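Long-range contacts in Cas13d (uncultured Ruminococcus sp, PDB 6IV9), which probably acts as a CRISPR RNA-guided ribonuclease, its two HEPN domains governing both maturation of the guide RNA and cleavage of target RNA: residues A[149-154]-A[760-765]; A[189-194]-A[205-210]; A[774-779]-A[812-817]; A[859-864]-A[871-876]. The protein carries 2 engineered substitutions. All coordinates share one frame; numbering follows the deposited sequence.

Contact 1: A[149-154]-A[760-765]; sequences LGLKSE and KEIIPE
Gly-150 meets Ile-762 through its backbone carbonyl, whose O stands 4.2 Å from the methyl CD1 of Ile-762. A phi of 79° puts Gly-150 in the left-handed region, just ahead of helix 152-160. Leu-151 occupies the N-cap position of that helix and sends CD2 to the same methyl, 4.0 Å from Ile-762 CD1, with the two side chains crossing at a slant. The rest of the leucine leans on Leu-758 and Tyr-759 of the long helix 713-760. The contact thus joins the first turn of helix 152-160 to the C-terminal exit of helix 713-760, two parts of this helical protein more than 600 residues apart in sequence. Further along the first turn, Glu-154 bends at chi2 (-31°) and lays its chain alongside Ile-762, running in the reverse direction. Packing is tight here: Glu-154 CG lies 3.3 Å from Ile-762 CG2, and the same methyl is 3.3 Å from Glu-154 OE2. The other oxygen, Glu-154 OE1, reaches Glu-761 CB at 3.7 Å. Lys-157 pairs with Glu-154 OE2 in a salt bridge, which probably offsets the like charge of Glu-761, whose OE1 is 5.3 Å from Glu-154 OE1. Replacing Glu-154 by alanine removes the chain lying along Ile-762 CG2, and is likely to open a gap there and leave Lys-157 without this carboxylate. Beyond the contact, Ile-762 also touches Ser-793.

Contact 2: A[189-194]-A[205-210]; sequences NIVYAL and SYDDFM
Val-191 is a bump of helix 168-197 whose CG1 enters a notch formed by Tyr-206, Asp-207 and Met-210. The measured walls of that notch are Tyr-206 CE2 at 4.0 Å from Val-191 CG1, Asp-207 OD2 at 3.5 Å from it and Met-210 CG at 4.0 Å. Because CG1 is anti to the backbone N (chi1 169°), it projects into the notch while CG2 turns to the methionine methyl. Met-210 is itself folded, bent at chi2 and chi3, and the curl brings its SD within 3.8 Å of Leu-194 CD1, the two chains crossing nearly at right angles. The same sulfur sits 4.1 Å above one face of the Phe-209 ring, toward the rim, so Leu-194, Met-210 and Phe-209 form one apolar patch. Here the loop that follows helix 168-197 folds back along the helix it has just left, in a largely helical part of the protein. Helix 267-291 backs it, with Leu-281 touching Leu-194 and Phe-209, and Val-284 touching Met-210. At the edge of the Phe-209 ring the backbone carbonyl of Leu-194 comes near, its O 4.4 Å from Phe-209 CE2. On the other flank the Tyr-192 and Tyr-206 side chains cross at about a right angle; Tyr-192 OH bonds to Tyr-638 O. The Tyr-206 ring stacks with His-828, probably the histidine of a HEPN signature motif.

Contact 3: A[774-779]-A[812-817]; sequences DYRILS and NNADSS
The backbones come closest at Asp-774 and Ser-816, whose CA atoms are 4.6 Å apart, where a type I turn from Asp-774 to Ile-777 meets the start of helix 816-827. Across this approach Ser-816 CB rests 3.7 Å from Asp-774 OD1. Arg-776, bent at chi3 (-63°), curls back on the aspartate in a side-on, two-nitrogen salt bridge: NE gives a bond of 3.0 Å to Asp-774 OD1 on its syn lone pair, and NH2 one of 2.9 Å to Asp-774 OD2. OD1 also accepts from Arg-776 N, which arrives from above the carboxylate plane. With its rotation fixed by these two bonds, the guanidinium lays one face on the second segment, with Asp-815 CA 3.6 Å above its plane and over its centre. Its NH1 bonds to Ile-811 O, and a water that donates to Asn-812 OD1 accepts from NH1 at 2.9 Å. A second water joins Tyr-775 N to Ser-816 O, while Ala-814 CB packs against Arg-776 CD. The Asp-774 OD1 to Arg-776 N bond makes an Asx turn leading into helix 777-788, and Asp-815, bonded to Met-818 N, is the N-cap of helix 816-827 after the short break from helix 801-813.

Contact 4: A[859-864]-A[871-876]; sequences CITKRG and EKIKYE
Arg-863 and Glu-876 form a salt bridge, Arg-863 NH2 donating to Glu-876 OE1 over 2.7 Å at an N-H...O angle of 157°. The oxygen lies near the guanidinium plane, at its edge, but the nitrogen is tilted out of the carboxylate plane on the syn side, and the two flat groups are turned 61° apart. Lys-872 CD and CG lie over one guanidinium face, toward its NH2 rim, and CD is 3.0 Å from Arg-863 NH2, a short, strained approach. The lysine's own charge goes to Asp-877 instead. A leucine in place of Arg-863 would probably leave Glu-876 without its charged mate and take away the flat group beside Lys-872 CD. Further in, the extended Glu-876 (CG anti to the backbone N, chi1 -173°) packs its CG 3.9 Å from Thr-861 CB, while Thr-861 OG1 bonds to Gln-857 O. Ile-873 closes the packing: its CD1 touches Ile-860 CG2 at 3.7 Å and Thr-861 CG2 at 4.0 Å. Phe-889 of helix 887-893 lies against all three. A type I turn from Ile-873 to Glu-876, its Glu-876 N bonded to Ile-873 O, leads into helix 876-882, so the contact closes the base of the loop that joins helix 848-861 to helix 876-882.

How the contacts relate
Contacts 3 and 4 touch: Asn-813 OD1 and Lys-874 NZ are 3.0 Å apart, a probable hydrogen bond, and Asn-813 CB packs on Tyr-875 OH. Their centres are about 16 Å apart. Contact 1 comes within about 6 Å of contact 3, nearest atoms, without touching it. Contact 2, the most central, is nested along the chain inside the loop closed by contact 1, yet their centres are about 33 Å apart. By nearest atoms, the bound RNA lies about 5 Å from contact 1, 11 Å from contact 2, 12 Å from contact 3 and 18 Å from contact 4. The Leu-151 side chain is about 14 Å from a magnesium ion. Helix 816-827 connects contact 3 with His-828, stacked on Tyr-206 of contact 2.

Contact 1: A[149-154]-A[760-765]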
loop_
_atom_site.group_PDB
_atom_site.type_symbol
_atom_site.label_atom_id
_atom_site.label_comp_id
_atom_site.label_asym_id
_atom_site.label_seq_id
_atom_site.Cartn_x
_atom_site.Cartn_y
_atom_site.Cartn_z
ATOM N N LEU A 149 6.467 16.083 19.421
ATOM C CA LEU A 149 7.935 16.091 19.192
ATOM C C LEU A 149 8.541 17.463 19.495
ATOM O O LEU A 149 9.713 17.529 19.713
ATOM C CB LEU A 149 8.186 15.742 17.731
ATOM C CG LEU A 149 8.686 14.344 17.399
ATOM C CD1 LEU A 149 8.510 13.346 18.513
ATOM C CD2 LEU A 149 8.095 13.864 16.099
ATOM N N GLY A 150 7.736 18.514 19.457
ATOM C CA GLY A 150 8.256 19.871 19.653
ATOM C C GLY A 150 8.914 20.414 18.397
ATOM O O GLY A 150 9.689 21.325 18.512
ATOM N N LEU A 151 8.585 19.867 17.235
ATOM C CA LEU A 151 9.209 20.314 15.963
ATOM C C LEU A 151 8.273 21.199 15.140
ATOM O O LEU A 151 8.619 21.511 14.035
ATOM C CB LEU A 151 9.612 19.073 15.178
ATOM C CG LEU A 151 10.683 18.237 15.852
ATOM C CD1 LEU A 151 10.885 16.939 15.114
ATOM C CD2 LEU A 151 11.974 19.017 15.951
ATOM N N LYS A 152 7.168 21.635 15.715
ATOM C CA LYS A 152 6.186 22.431 14.944
ATOM C C LYS A 152 6.843 23.686 14.374
ATOM O O LYS A 152 6.634 23.954 13.228
ATOM C CB LYS A 152 5.050 22.845 15.881
ATOM C CG LYS A 152 3.995 23.770 15.314
ATOM C CD LYS A 152 2.878 23.977 16.296
ATOM C CE LYS A 152 1.767 24.882 15.826
ATOM N NZ LYS A 152 2.216 26.275 15.639
ATOM N N SER A 153 7.613 24.417 15.166
ATOM C CA SER A 153 8.233 25.660 14.646
ATOM C C SER A 153 9.247 25.377 13.536
ATOM O O SER A 153 9.242 26.068 12.554
ATOM C CB SER A 153 8.823 26.455 15.755
ATOM O OG SER A 153 7.798 26.935 16.588
ATOM N N GLU A 154 10.099 24.388 13.730
ATOM C CA GLU A 154 11.096 24.041 12.699
ATOM C C GLU A 154 10.370 23.598 11.429
ATOM O O GLU A 154 10.778 23.983 10.370
ATOM C CB GLU A 154 11.955 22.887 13.195
ATOM C CG GLU A 154 13.232 23.310 13.862
ATOM C CD GLU A 154 13.852 24.604 13.363
ATOM O OE1 GLU A 154 14.428 24.590 12.282
ATOM O OE2 GLU A 154 13.726 25.613 14.071
ATOM N N LYS A 760 18.393 18.500 15.138
ATOM C CA LYS A 760 19.789 18.984 15.039
ATOM C C LYS A 760 19.795 20.503 14.898
ATOM O O LYS A 760 20.741 21.107 15.320
ATOM C CB LYS A 760 20.553 18.302 13.907
ATOM C CG LYS A 760 22.048 18.547 13.956
ATOM C CD LYS A 760 22.882 17.533 13.239
ATOM C CE LYS A 760 24.342 17.911 13.231
ATOM N NZ LYS A 760 25.119 17.053 12.316
ATOM N N GLU A 761 18.781 21.057 14.254
ATOM C CA GLU A 761 18.687 22.520 14.055
ATOM C C GLU A 761 18.333 23.237 15.358
ATOM O O GLU A 761 18.534 24.432 15.409
ATOM C CB GLU A 761 17.659 22.850 12.981
ATOM C CG GLU A 761 18.101 22.441 11.598
ATOM C CD GLU A 761 19.437 23.006 11.169
ATOM O OE1 GLU A 761 19.663 24.197 11.395
ATOM O OE2 GLU A 761 20.245 22.255 10.618
ATOM N N ILE A 762 17.768 22.546 16.342
ATOM C CA ILE A 762 17.323 23.271 17.563
ATOM C C ILE A 762 17.992 22.761 18.841
ATOM O O ILE A 762 17.856 23.436 19.850
ATOM C CB ILE A 762 15.791 23.244 17.640
ATOM C CG1 ILE A 762 15.258 21.819 17.740
ATOM C CG2 ILE A 762 15.206 23.952 16.445
ATOM C CD1 ILE A 762 13.833 21.750 18.169
ATOM N N ILE A 763 18.670 21.622 18.793
ATOM C CA ILE A 763 19.356 21.099 20.005
ATOM C C ILE A 763 20.861 21.307 19.828
ATOM O O ILE A 763 21.465 20.618 19.035
ATOM C CB ILE A 763 19.025 19.614 20.236
ATOM C CG1 ILE A 763 17.530 19.327 20.125
ATOM C CG2 ILE A 763 19.590 19.135 21.551
ATOM C CD1 ILE A 763 16.728 19.875 21.253
ATOM N N PRO A 764 21.487 22.201 20.616
ATOM C CA PRO A 764 22.915 22.485 20.518
ATOM C C PRO A 764 23.758 21.236 20.781
ATOM O O PRO A 764 24.717 21.040 20.133
ATOM C CB PRO A 764 23.144 23.482 21.658
ATOM C CG PRO A 764 21.818 24.161 21.799
ATOM C CD PRO A 764 20.834 23.031 21.612
ATOM N N GLU A 765 23.269 20.368 21.653
ATOM C CA GLU A 765 23.980 19.130 22.060
ATOM C C GLU A 765 24.198 18.175 20.879
ATOM O O GLU A 765 25.062 17.329 20.985
ATOM C CB GLU A 765 23.221 18.452 23.194
ATOM C CG GLU A 765 23.360 19.157 24.522
ATOM C CD GLU A 765 22.465 20.364 24.707
ATOM O OE1 GLU A 765 21.647 20.623 23.844
ATOM O OE2 GLU A 765 22.600 21.039 25.726
#

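Contact 2: A[189-194]-A[205-210]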
loop_
_atom_site.group_PDB
_atom_site.type_symbol
_atom_site.label_atom_id
_atom_site.label_comp_id
_atom_site.label_asym_id
_atom_site.label_seq_id
_atom_site.Cartn_x
_atom_site.Cartn_y
_atom_site.Cartn_z
ATOM N N ASN A 189 11.088 -1.297 -0.535
ATOM C CA ASN A 189 10.678 -2.617 -1.064
ATOM C C ASN A 189 11.092 -2.766 -2.533
ATOM O O ASN A 189 11.552 -3.816 -2.889
ATOM C CB ASN A 189 9.176 -2.827 -0.911
ATOM C CG ASN A 189 8.767 -3.012 0.528
ATOM O OD1 ASN A 189 9.603 -3.137 1.385
ATOM N ND2 ASN A 189 7.482 -3.032 0.787
ATOM N N ILE A 190 10.871 -1.745 -3.347
ATOM C CA ILE A 190 11.204 -1.839 -4.798
ATOM C C ILE A 190 12.713 -2.028 -4.985
ATOM O O ILE A 190 13.108 -2.862 -5.748
ATOM C CB ILE A 190 10.699 -0.597 -5.553
ATOM C CG1 ILE A 190 9.177 -0.482 -5.510
ATOM C CG2 ILE A 190 11.249 -0.604 -6.965
ATOM C CD1 ILE A 190 8.640 0.810 -6.046
ATOM N N VAL A 191 13.520 -1.274 -4.262
ATOM C CA VAL A 191 14.992 -1.405 -4.411
ATOM C C VAL A 191 15.399 -2.828 -4.017
ATOM O O VAL A 191 16.247 -3.391 -4.663
ATOM C CB VAL A 191 15.716 -0.350 -3.563
ATOM C CG1 VAL A 191 17.199 -0.618 -3.486
ATOM C CG2 VAL A 191 15.453 1.042 -4.081
ATOM N N TYR A 192 14.820 -3.352 -2.948
ATOM C CA TYR A 192 15.161 -4.729 -2.533
ATOM C C TYR A 192 14.743 -5.712 -3.624
ATOM O O TYR A 192 15.502 -6.576 -3.957
ATOM C CB TYR A 192 14.471 -5.079 -1.218
ATOM C CG TYR A 192 14.467 -6.550 -0.920
ATOM C CD1 TYR A 192 15.611 -7.205 -0.519
ATOM C CD2 TYR A 192 13.320 -7.293 -1.073
ATOM C CE1 TYR A 192 15.612 -8.562 -0.260
ATOM C CE2 TYR A 192 13.301 -8.647 -0.815
ATOM C CZ TYR A 192 14.451 -9.288 -0.413
ATOM O OH TYR A 192 14.399 -10.619 -0.158
ATOM N N ALA A 193 13.559 -5.537 -4.181
ATOM C CA ALA A 193 13.069 -6.460 -5.221
ATOM C C ALA A 193 14.004 -6.427 -6.435
ATOM O O ALA A 193 14.327 -7.471 -6.951
ATOM C CB ALA A 193 11.678 -6.076 -5.611
ATOM N N LEU A 194 14.420 -5.243 -6.852
ATOM C CA LEU A 194 15.319 -5.134 -8.026
ATOM C C LEU A 194 16.656 -5.815 -7.734
ATOM O O LEU A 194 17.117 -6.530 -8.583
ATOM C CB LEU A 194 15.464 -3.658 -8.389
ATOM C CG LEU A 194 14.199 -3.070 -8.995
ATOM C CD1 LEU A 194 14.272 -1.566 -9.060
ATOM C CD2 LEU A 194 13.951 -3.660 -10.363
ATOM N N SER A 205 27.644 -6.466 -0.824
ATOM C CA SER A 205 27.198 -5.163 -1.407
ATOM C C SER A 205 25.676 -5.111 -1.618
ATOM O O SER A 205 25.029 -6.176 -1.766
ATOM C CB SER A 205 27.911 -4.809 -2.690
ATOM O OG SER A 205 27.096 -3.974 -3.507
ATOM N N TYR A 206 25.127 -3.903 -1.594
ATOM C CA TYR A 206 23.665 -3.777 -1.775
ATOM C C TYR A 206 23.325 -2.637 -2.730
ATOM O O TYR A 206 22.638 -2.858 -3.703
ATOM C CB TYR A 206 22.952 -3.632 -0.431
ATOM C CG TYR A 206 21.454 -3.659 -0.565
ATOM C CD1 TYR A 206 20.776 -4.846 -0.784
ATOM C CD2 TYR A 206 20.723 -2.487 -0.527
ATOM C CE1 TYR A 206 19.404 -4.868 -0.953
ATOM C CE2 TYR A 206 19.348 -2.494 -0.676
ATOM C CZ TYR A 206 18.692 -3.685 -0.890
ATOM O OH TYR A 206 17.353 -3.652 -1.029
ATOM N N ASP A 207 23.776 -1.439 -2.395
ATOM C CA ASP A 207 23.324 -0.308 -3.237
ATOM C C ASP A 207 24.381 0.158 -4.221
ATOM O O ASP A 207 24.349 1.303 -4.620
ATOM C CB ASP A 207 22.329 0.639 -2.582
ATOM C CG ASP A 207 20.959 0.480 -3.222
ATOM O OD1 ASP A 207 20.811 -0.394 -4.120
ATOM O OD2 ASP A 207 20.070 1.217 -2.823
ATOM N N ASP A 208 25.261 -0.762 -4.595
ATOM C CA ASP A 208 26.242 -0.501 -5.676
ATOM C C ASP A 208 25.430 -0.329 -6.960
ATOM O O ASP A 208 25.883 0.373 -7.867
ATOM C CB ASP A 208 27.251 -1.640 -5.803
ATOM C CG ASP A 208 28.578 -1.291 -5.164
ATOM O OD1 ASP A 208 28.573 -0.458 -4.243
ATOM O OD2 ASP A 208 29.595 -1.836 -5.605
ATOM N N PHE A 209 24.247 -0.940 -6.990
ATOM C CA PHE A 209 23.417 -0.889 -8.208
ATOM C C PHE A 209 22.492 0.320 -8.130
ATOM O O PHE A 209 22.802 1.285 -8.770
ATOM C CB PHE A 209 22.722 -2.235 -8.386
ATOM C CG PHE A 209 21.590 -2.277 -9.369
ATOM C CD1 PHE A 209 21.567 -1.443 -10.463
ATOM C CD2 PHE A 209 20.551 -3.166 -9.201
ATOM C CE1 PHE A 209 20.526 -1.491 -11.367
ATOM C CE2 PHE A 209 19.506 -3.211 -10.101
ATOM C CZ PHE A 209 19.497 -2.373 -11.185
ATOM N N MET A 210 21.425 0.272 -7.346
ATOM C CA MET A 210 20.480 1.418 -7.309
ATOM C C MET A 210 21.094 2.687 -6.710
ATOM O O MET A 210 20.697 3.752 -7.123
ATOM C CB MET A 210 19.174 1.068 -6.599
ATOM C CG MET A 210 18.471 -0.102 -7.216
ATOM S SD MET A 210 17.555 0.307 -8.685
ATOM C CE MET A 210 16.443 1.558 -8.060
#

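Contact 3: A[774-779]-A[812-817]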
loop_
_atom_site.group_PDB
_atom_site.type_symbol
_atom_site.label_atom_id
_atom_site.label_comp_id
_atom_site.label_asym_id
_atom_site.label_seq_id
_atom_site.Cartn_x
_atom_site.Cartn_y
_atom_site.Cartn_z
ATOM N N ASP A 774 26.131 6.484 15.876
ATOM C CA ASP A 774 25.361 5.865 16.973
ATOM C C ASP A 774 23.900 6.243 16.769
ATOM O O ASP A 774 23.547 7.353 17.107
ATOM C CB ASP A 774 25.876 6.302 18.343
ATOM C CG ASP A 774 25.274 5.520 19.494
ATOM O OD1 ASP A 774 24.349 4.772 19.251
ATOM O OD2 ASP A 774 25.740 5.678 20.605
ATOM N N TYR A 775 23.081 5.289 16.342
ATOM C CA TYR A 775 21.643 5.528 16.067
ATOM C C TYR A 775 20.890 5.924 17.339
ATOM O O TYR A 775 19.878 6.567 17.228
ATOM C CB TYR A 775 21.035 4.316 15.372
ATOM C CG TYR A 775 21.236 4.292 13.884
ATOM C CD1 TYR A 775 20.401 4.988 13.040
ATOM C CD2 TYR A 775 22.267 3.579 13.318
ATOM C CE1 TYR A 775 20.582 4.965 11.673
ATOM C CE2 TYR A 775 22.465 3.546 11.953
ATOM C CZ TYR A 775 21.616 4.238 11.125
ATOM O OH TYR A 775 21.802 4.211 9.787
ATOM N N ARG A 776 21.420 5.580 18.504
ATOM C CA ARG A 776 20.737 5.852 19.792
ATOM C C ARG A 776 20.879 7.310 20.236
ATOM O O ARG A 776 20.241 7.663 21.198
ATOM C CB ARG A 776 21.294 4.960 20.904
ATOM C CG ARG A 776 21.307 3.476 20.593
ATOM C CD ARG A 776 22.104 2.713 21.628
ATOM N NE ARG A 776 23.492 3.118 21.640
ATOM C CZ ARG A 776 24.252 3.153 22.714
ATOM N NH1 ARG A 776 23.837 2.607 23.835
ATOM N NH2 ARG A 776 25.429 3.733 22.665
ATOM N N ILE A 777 21.638 8.117 19.511
ATOM C CA ILE A 777 21.976 9.493 19.978
ATOM C C ILE A 777 20.744 10.384 20.192
ATOM O O ILE A 777 20.775 11.162 21.127
ATOM C CB ILE A 777 23.029 10.134 19.060
ATOM C CG1 ILE A 777 23.591 11.434 19.634
ATOM C CG2 ILE A 777 22.493 10.336 17.664
ATOM C CD1 ILE A 777 24.272 11.282 20.952
ATOM N N LEU A 778 19.739 10.310 19.323
ATOM C CA LEU A 778 18.562 11.187 19.517
ATOM C C LEU A 778 17.828 10.832 20.811
ATOM O O LEU A 778 17.594 11.710 21.604
ATOM C CB LEU A 778 17.634 10.968 18.327
ATOM C CG LEU A 778 16.938 12.193 17.755
ATOM C CD1 LEU A 778 15.544 11.869 17.296
ATOM C CD2 LEU A 778 16.973 13.387 18.673
ATOM N N SER A 779 17.498 9.565 21.001
ATOM C CA SER A 779 16.774 9.172 22.228
ATOM C C SER A 779 17.629 9.472 23.464
ATOM O O SER A 779 17.101 9.949 24.434
ATOM C CB SER A 779 16.420 7.727 22.183
ATOM O OG SER A 779 15.471 7.494 21.184
ATOM N N ASN A 812 20.803 1.636 27.180
ATOM C CA ASN A 812 21.988 1.062 27.866
ATOM C C ASN A 812 22.175 -0.418 27.523
ATOM O O ASN A 812 23.298 -0.882 27.552
ATOM C CB ASN A 812 22.030 1.493 29.324
ATOM C CG ASN A 812 22.310 2.975 29.399
ATOM O OD1 ASN A 812 23.242 3.461 28.776
ATOM N ND2 ASN A 812 21.483 3.705 30.115
ATOM N N ASN A 813 21.073 -1.117 27.287
ATOM C CA ASN A 813 21.060 -2.541 26.884
ATOM C C ASN A 813 21.599 -2.693 25.464
ATOM O O ASN A 813 22.002 -3.788 25.105
ATOM C CB ASN A 813 19.669 -3.138 27.064
ATOM C CG ASN A 813 19.423 -3.475 28.514
ATOM O OD1 ASN A 813 20.362 -3.552 29.282
ATOM N ND2 ASN A 813 18.178 -3.649 28.892
ATOM N N ALA A 814 21.515 -1.628 24.682
ATOM C CA ALA A 814 21.943 -1.620 23.275
ATOM C C ALA A 814 23.324 -0.986 23.138
ATOM O O ALA A 814 23.901 -0.624 24.136
ATOM C CB ALA A 814 20.934 -0.868 22.459
ATOM N N ASP A 815 23.798 -0.886 21.906
ATOM C CA ASP A 815 25.095 -0.263 21.573
ATOM C C ASP A 815 25.044 0.232 20.128
ATOM O O ASP A 815 24.101 -0.074 19.428
ATOM C CB ASP A 815 26.277 -1.159 21.933
ATOM C CG ASP A 815 26.411 -2.380 21.055
ATOM O OD1 ASP A 815 25.953 -2.342 19.933
ATOM O OD2 ASP A 815 27.002 -3.338 21.502
ATOM N N SER A 816 26.030 1.013 19.731
ATOM C CA SER A 816 26.044 1.588 18.374
ATOM C C SER A 816 26.150 0.488 17.324
ATOM O O SER A 816 25.612 0.671 16.263
ATOM C CB SER A 816 27.114 2.616 18.234
ATOM O OG SER A 816 28.381 2.051 18.454
ATOM N N SER A 817 26.893 -0.570 17.615
ATOM C CA SER A 817 27.091 -1.646 16.616
ATOM C C SER A 817 25.807 -2.432 16.323
ATOM O O SER A 817 25.477 -2.570 15.170
ATOM C CB SER A 817 28.199 -2.554 17.053
ATOM O OG SER A 817 28.297 -3.659 16.193
HETATM O O HOH W 1 24.554 3.021 15.522
HETATM O O HOH W 2 24.832 3.021 26.564
#

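Contact 4: A[859-864]-A[871-876]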
loop_
_atom_site.group_PDB
_atom_site.type_symbol
_atom_site.label_atom_id
_atom_site.label_comp_id
_atom_site.label_asym_id
_atom_site.label_seq_id
_atom_site.Cartn_x
_atom_site.Cartn_y
_atom_site.Cartn_z
ATOM N N CYS A 859 20.003 -12.897 12.716
ATOM C CA CYS A 859 20.826 -12.163 11.734
ATOM C C CYS A 859 21.755 -11.190 12.460
ATOM O O CYS A 859 22.876 -11.049 12.050
ATOM C CB CYS A 859 19.961 -11.358 10.776
ATOM S SG CYS A 859 18.929 -12.337 9.657
ATOM N N ILE A 860 21.256 -10.496 13.467
ATOM C CA ILE A 860 22.084 -9.494 14.201
ATOM C C ILE A 860 23.238 -10.171 14.947
ATOM O O ILE A 860 24.311 -9.615 14.960
ATOM C CB ILE A 860 21.226 -8.674 15.179
ATOM C CG1 ILE A 860 20.143 -7.868 14.467
ATOM C CG2 ILE A 860 22.092 -7.793 16.049
ATOM C CD1 ILE A 860 20.643 -6.631 13.829
ATOM N N THR A 861 22.974 -11.315 15.565
ATOM C CA THR A 861 23.985 -11.995 16.406
ATOM C C THR A 861 24.890 -12.926 15.602
ATOM O O THR A 861 25.791 -13.460 16.186
ATOM C CB THR A 861 23.309 -12.748 17.544
ATOM O OG1 THR A 861 22.438 -13.712 16.966
ATOM C CG2 THR A 861 22.555 -11.826 18.468
ATOM N N LYS A 862 24.637 -13.117 14.322
ATOM C CA LYS A 862 25.502 -14.001 13.516
ATOM C C LYS A 862 26.935 -13.476 13.582
ATOM O O LYS A 862 27.149 -12.304 13.340
ATOM C CB LYS A 862 24.998 -14.031 12.079
ATOM C CG LYS A 862 25.676 -15.046 11.185
ATOM C CD LYS A 862 25.548 -14.698 9.742
ATOM C CE LYS A 862 26.225 -15.716 8.852
ATOM N NZ LYS A 862 26.500 -16.978 9.579
ATOM N N ARG A 863 27.884 -14.362 13.901
ATOM C CA ARG A 863 29.320 -13.986 13.990
ATOM C C ARG A 863 29.961 -14.142 12.606
ATOM O O ARG A 863 30.119 -15.294 12.154
ATOM C CB ARG A 863 30.035 -14.857 15.029
ATOM C CG ARG A 863 30.684 -14.070 16.158
ATOM C CD ARG A 863 29.722 -13.797 17.300
ATOM N NE ARG A 863 29.264 -15.021 17.943
ATOM C CZ ARG A 863 29.865 -15.596 18.979
ATOM N NH1 ARG A 863 31.125 -15.309 19.257
ATOM N NH2 ARG A 863 29.205 -16.458 19.732
ATOM N N GLY A 864 30.311 -13.020 11.968
ATOM C CA GLY A 864 30.932 -13.035 10.629
ATOM C C GLY A 864 32.085 -14.020 10.550
ATOM O O GLY A 864 32.967 -13.970 11.431
ATOM N N GLU A 871 32.549 -8.237 19.612
ATOM C CA GLU A 871 31.887 -8.181 20.944
ATOM C C GLU A 871 30.543 -8.917 20.875
ATOM O O GLU A 871 29.530 -8.267 20.548
ATOM C CB GLU A 871 31.694 -6.727 21.380
ATOM C CG GLU A 871 32.962 -6.082 21.911
ATOM C CD GLU A 871 33.509 -6.713 23.179
ATOM O OE1 GLU A 871 32.769 -6.761 24.181
ATOM O OE2 GLU A 871 34.676 -7.153 23.162
ATOM N N LYS A 872 30.588 -10.219 21.150
ATOM C CA LYS A 872 29.381 -11.066 21.235
ATOM C C LYS A 872 28.309 -10.303 22.019
ATOM O O LYS A 872 28.620 -9.793 23.092
ATOM C CB LYS A 872 29.751 -12.335 21.993
ATOM C CG LYS A 872 28.618 -13.302 22.254
ATOM C CD LYS A 872 29.099 -14.714 22.168
ATOM C CE LYS A 872 28.406 -15.646 23.125
ATOM N NZ LYS A 872 27.216 -14.994 23.696
ATOM N N ILE A 873 27.087 -10.246 21.488
ATOM C CA ILE A 873 25.978 -9.522 22.162
ATOM C C ILE A 873 25.550 -10.370 23.352
ATOM O O ILE A 873 25.459 -11.562 23.187
ATOM C CB ILE A 873 24.835 -9.249 21.158
ATOM C CG1 ILE A 873 25.299 -8.315 20.044
ATOM C CG2 ILE A 873 23.601 -8.704 21.842
ATOM C CD1 ILE A 873 24.430 -8.328 18.830
ATOM N N LYS A 874 25.180 -9.754 24.472
ATOM C CA LYS A 874 24.787 -10.487 25.705
ATOM C C LYS A 874 23.512 -11.329 25.555
ATOM O O LYS A 874 23.312 -12.192 26.380
ATOM C CB LYS A 874 24.635 -9.526 26.883
ATOM C CG LYS A 874 23.555 -8.466 26.766
ATOM C CD LYS A 874 23.408 -7.664 28.030
ATOM C CE LYS A 874 22.586 -6.413 27.851
ATOM N NZ LYS A 874 22.596 -5.565 29.058
ATOM N N TYR A 875 22.663 -11.048 24.570
ATOM C CA TYR A 875 21.412 -11.803 24.355
ATOM C C TYR A 875 21.650 -13.052 23.496
ATOM O O TYR A 875 20.767 -13.877 23.451
ATOM C CB TYR A 875 20.420 -10.861 23.677
ATOM C CG TYR A 875 20.037 -9.675 24.515
ATOM C CD1 TYR A 875 19.250 -9.834 25.630
ATOM C CD2 TYR A 875 20.461 -8.403 24.198
ATOM C CE1 TYR A 875 18.901 -8.764 26.424
ATOM C CE2 TYR A 875 20.118 -7.317 24.976
ATOM C CZ TYR A 875 19.332 -7.500 26.092
ATOM O OH TYR A 875 18.980 -6.458 26.872
ATOM N N GLU A 876 22.804 -13.177 22.853
ATOM C CA GLU A 876 23.050 -14.317 21.929
ATOM C C GLU A 876 22.838 -15.682 22.591
ATOM O O GLU A 876 22.126 -16.493 22.037
ATOM C CB GLU A 876 24.432 -14.237 21.280
ATOM C CG GLU A 876 24.651 -15.284 20.218
ATOM C CD GLU A 876 26.023 -15.353 19.577
ATOM O OE1 GLU A 876 26.559 -16.445 19.448
ATOM O OE2 GLU A 876 26.538 -14.324 19.186
#